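Local coordinates for protein Lys-gingipain W83 (Porphyromonas gingivalis, PDB 3KM5) that cleaves proteins after lysine as a whole protease, this chain being its calcium-binding K2 adhesin domain, a kind that is haemolytic in isolation in vitro, at residues Leu34-Ser38 and Gly39-Trp43. Residues are numbered along the deposited sequence; the frame is centred on the assembly and turned at random.
Sequences LCLSS and GQLDW
With chi1 at 175°, Ser37 swings its OG opposite its own backbone N and forward along the chain, where it accepts a hydrogen bond from Gly39 N (3.0 Å). This is an ST turn, and it is laid over a backbone turn: Ser37 O takes Gln40 N at 3.0 Å, making Ser38 and Gly39 the corner residues of a type I beta turn, and it also takes Leu41 N at 3.1 Å. The two donors come from different directions: Leu41 N lies in the carbonyl plane, whereas Gln40 N sits well above it. Two bonds thus grip one carbonyl oxygen just as the strand ends.

On the apolar side, chi1 of -55° at Leu36 and -67° at Leu41 sets each CG anti to its carbonyl carbon, and the ends of the two side chains lean toward each other until their CD1 methyls meet at 4.0 Å. The same Leu36 CD1 lies 4.3 Å from Trp43 CH2, approaching the indole obliquely, while Leu41 CB packs over one face near the rim. Gly128 O accepts from Trp43 NE1, and the ring also meets Phe127 and Tyr168.

In the beta jelly roll, this turn carries the chain off strand 34-37, which pairs antiparallel with strand 51-56, and into the connecting loop. Trp43 brings that loop beside Pro138 of a known cleavage site, with Trp43 O bonded to Lys137 NZ; back at the strand, Leu36 packs on Val52 and Ser54 of strand 51-56.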
ATOM      1  N   LEU A  34       1.345   6.071  -4.470  1.00  9.40           N
ATOM      2  CA  LEU A  34       2.459   6.405  -5.355  1.00  9.93           C
ATOM      3  C   LEU A  34       3.576   5.390  -5.175  1.00 10.00           C
ATOM      4  O   LEU A  34       3.857   4.960  -4.054  1.00  9.30           O
ATOM      5  CB  LEU A  34       3.062   7.777  -5.018  1.00 13.31           C
ATOM      6  CG  LEU A  34       2.238   9.047  -5.262  1.00 13.45           C
ATOM      7  CD1 LEU A  34       3.050  10.221  -4.742  1.00 19.01           C
ATOM      8  CD2 LEU A  34       1.933   9.238  -6.728  1.00 19.09           C
ATOM      9  N   CYS A  35       4.279   5.089  -6.257  1.00  9.53           N
ATOM     10  CA  CYS A  35       5.516   4.344  -6.182  1.00 10.76           C
ATOM     11  C   CYS A  35       6.594   5.235  -5.585  1.00  8.31           C
ATOM     12  O   CYS A  35       6.658   6.415  -5.899  1.00 10.88           O
ATOM     13  CB  CYS A  35       5.929   3.925  -7.583  1.00  9.34           C
ATOM     14  SG  CYS A  35       7.608   3.218  -7.745  1.00 14.02           S
ATOM     15  N   LEU A  36       7.369   4.677  -4.658  1.00 10.07           N
ATOM     16  CA  LEU A  36       8.554   5.334  -4.094  1.00 10.03           C
ATOM     17  C   LEU A  36       9.779   4.465  -4.340  1.00 12.04           C
ATOM     18  O   LEU A  36       9.686   3.231  -4.267  1.00 11.93           O
ATOM     19  CB  LEU A  36       8.437   5.513  -2.595  1.00 12.55           C
ATOM     20  CG  LEU A  36       7.209   6.252  -2.079  1.00 14.34           C
ATOM     21  CD1 LEU A  36       7.243   6.287  -0.541  1.00 15.36           C
ATOM     22  CD2 LEU A  36       7.038   7.652  -2.704  1.00 14.88           C
ATOM     23  N   SER A  37      10.921   5.111  -4.623  1.00 12.46           N
ATOM     24  CA  SER A  37      12.200   4.419  -4.748  1.00 14.06           C
ATOM     25  C   SER A  37      13.184   4.797  -3.646  1.00 15.15           C
ATOM     26  O   SER A  37      13.328   5.982  -3.312  1.00 15.50           O
ATOM     27  CB  SER A  37      12.853   4.758  -6.079  1.00 15.93           C
ATOM     28  OG  SER A  37      14.142   4.161  -6.124  1.00 21.44           O
ATOM     29  N   SER A  38      13.854   3.798  -3.094  1.00 13.41           N
ATOM     30  CA  SER A  38      14.911   4.008  -2.112  1.00 15.14           C
ATOM     31  C   SER A  38      16.098   4.790  -2.685  1.00 18.10           C
ATOM     32  O   SER A  38      16.901   5.329  -1.923  1.00 21.26           O
ATOM     33  CB  SER A  38      15.417   2.667  -1.560  1.00 15.32           C
ATOM     34  OG  SER A  38      15.945   1.890  -2.632  1.00 21.00           O
ATOM     35  N   GLY A  39      16.228   4.811  -4.007  1.00 18.32           N
ATOM     36  CA  GLY A  39      17.254   5.634  -4.670  1.00 23.23           C
ATOM     37  C   GLY A  39      16.907   7.122  -4.684  1.00 27.83           C
ATOM     38  O   GLY A  39      17.741   7.950  -5.067  1.00 30.60           O
ATOM     39  N   GLN A  40      15.681   7.478  -4.287  1.00 24.53           N
ATOM     40  CA  GLN A  40      15.244   8.879  -4.224  1.00 24.85           C
ATOM     41  C   GLN A  40      14.975   9.379  -2.804  1.00 26.83           C
ATOM     42  O   GLN A  40      15.107  10.577  -2.536  1.00 28.67           O
ATOM     43  CB  GLN A  40      13.999   9.111  -5.092  1.00 26.61           C
ATOM     44  CG  GLN A  40      14.250   8.965  -6.587  1.00 29.81           C
ATOM     45  CD  GLN A  40      15.304   9.925  -7.111  1.00 37.32           C
ATOM     46  OE1 GLN A  40      16.273   9.510  -7.748  1.00 44.59           O
ATOM     47  NE2 GLN A  40      15.131  11.211  -6.828  1.00 42.42           N
ATOM     48  N   LEU A  41      14.605   8.475  -1.896  1.00 23.67           N
ATOM     49  CA  LEU A  41      14.319   8.845  -0.515  1.00 23.40           C
ATOM     50  C   LEU A  41      15.278   8.124   0.397  1.00 24.29           C
ATOM     51  O   LEU A  41      15.285   6.888   0.458  1.00 22.10           O
ATOM     52  CB  LEU A  41      12.890   8.470  -0.137  1.00 25.88           C
ATOM     53  CG  LEU A  41      11.781   9.241  -0.838  1.00 24.23           C
ATOM     54  CD1 LEU A  41      10.463   8.576  -0.434  1.00 16.05           C
ATOM     55  CD2 LEU A  41      11.778  10.700  -0.468  1.00 22.95           C
ATOM     56  N   ASP A  42      16.102   8.893   1.108  1.00 24.72           N
ATOM     57  CA  ASP A  42      17.112   8.307   1.978  1.00 24.78           C
ATOM     58  C   ASP A  42      16.485   7.427   3.057  1.00 23.43           C
ATOM     59  O   ASP A  42      17.055   6.392   3.417  1.00 27.76           O
ATOM     60  CB  ASP A  42      17.989   9.397   2.619  1.00 26.38           C
ATOM     61  N   TRP A  43      15.299   7.811   3.543  1.00 19.02           N
ATOM     62  CA  TRP A  43      14.643   7.110   4.664  1.00 16.44           C
ATOM     63  C   TRP A  43      14.065   5.738   4.315  1.00 15.22           C
ATOM     64  O   TRP A  43      13.857   4.914   5.174  1.00 16.21           O
ATOM     65  CB  TRP A  43      13.554   7.973   5.336  1.00 14.80           C
ATOM     66  CG  TRP A  43      12.348   8.395   4.505  1.00 12.05           C
ATOM     67  CD1 TRP A  43      12.190   9.584   3.861  1.00 14.04           C
ATOM     68  CD2 TRP A  43      11.135   7.652   4.280  1.00 12.45           C
ATOM     69  NE1 TRP A  43      10.958   9.629   3.238  1.00 16.06           N
ATOM     70  CE2 TRP A  43      10.295   8.453   3.488  1.00 15.03           C
ATOM     71  CE3 TRP A  43      10.685   6.387   4.671  1.00 13.41           C
ATOM     72  CZ2 TRP A  43       9.019   8.024   3.084  1.00 15.97           C
ATOM     73  CZ3 TRP A  43       9.416   5.972   4.285  1.00 15.42           C
ATOM     74  CH2 TRP A  43       8.604   6.784   3.495  1.00 15.35           C
TER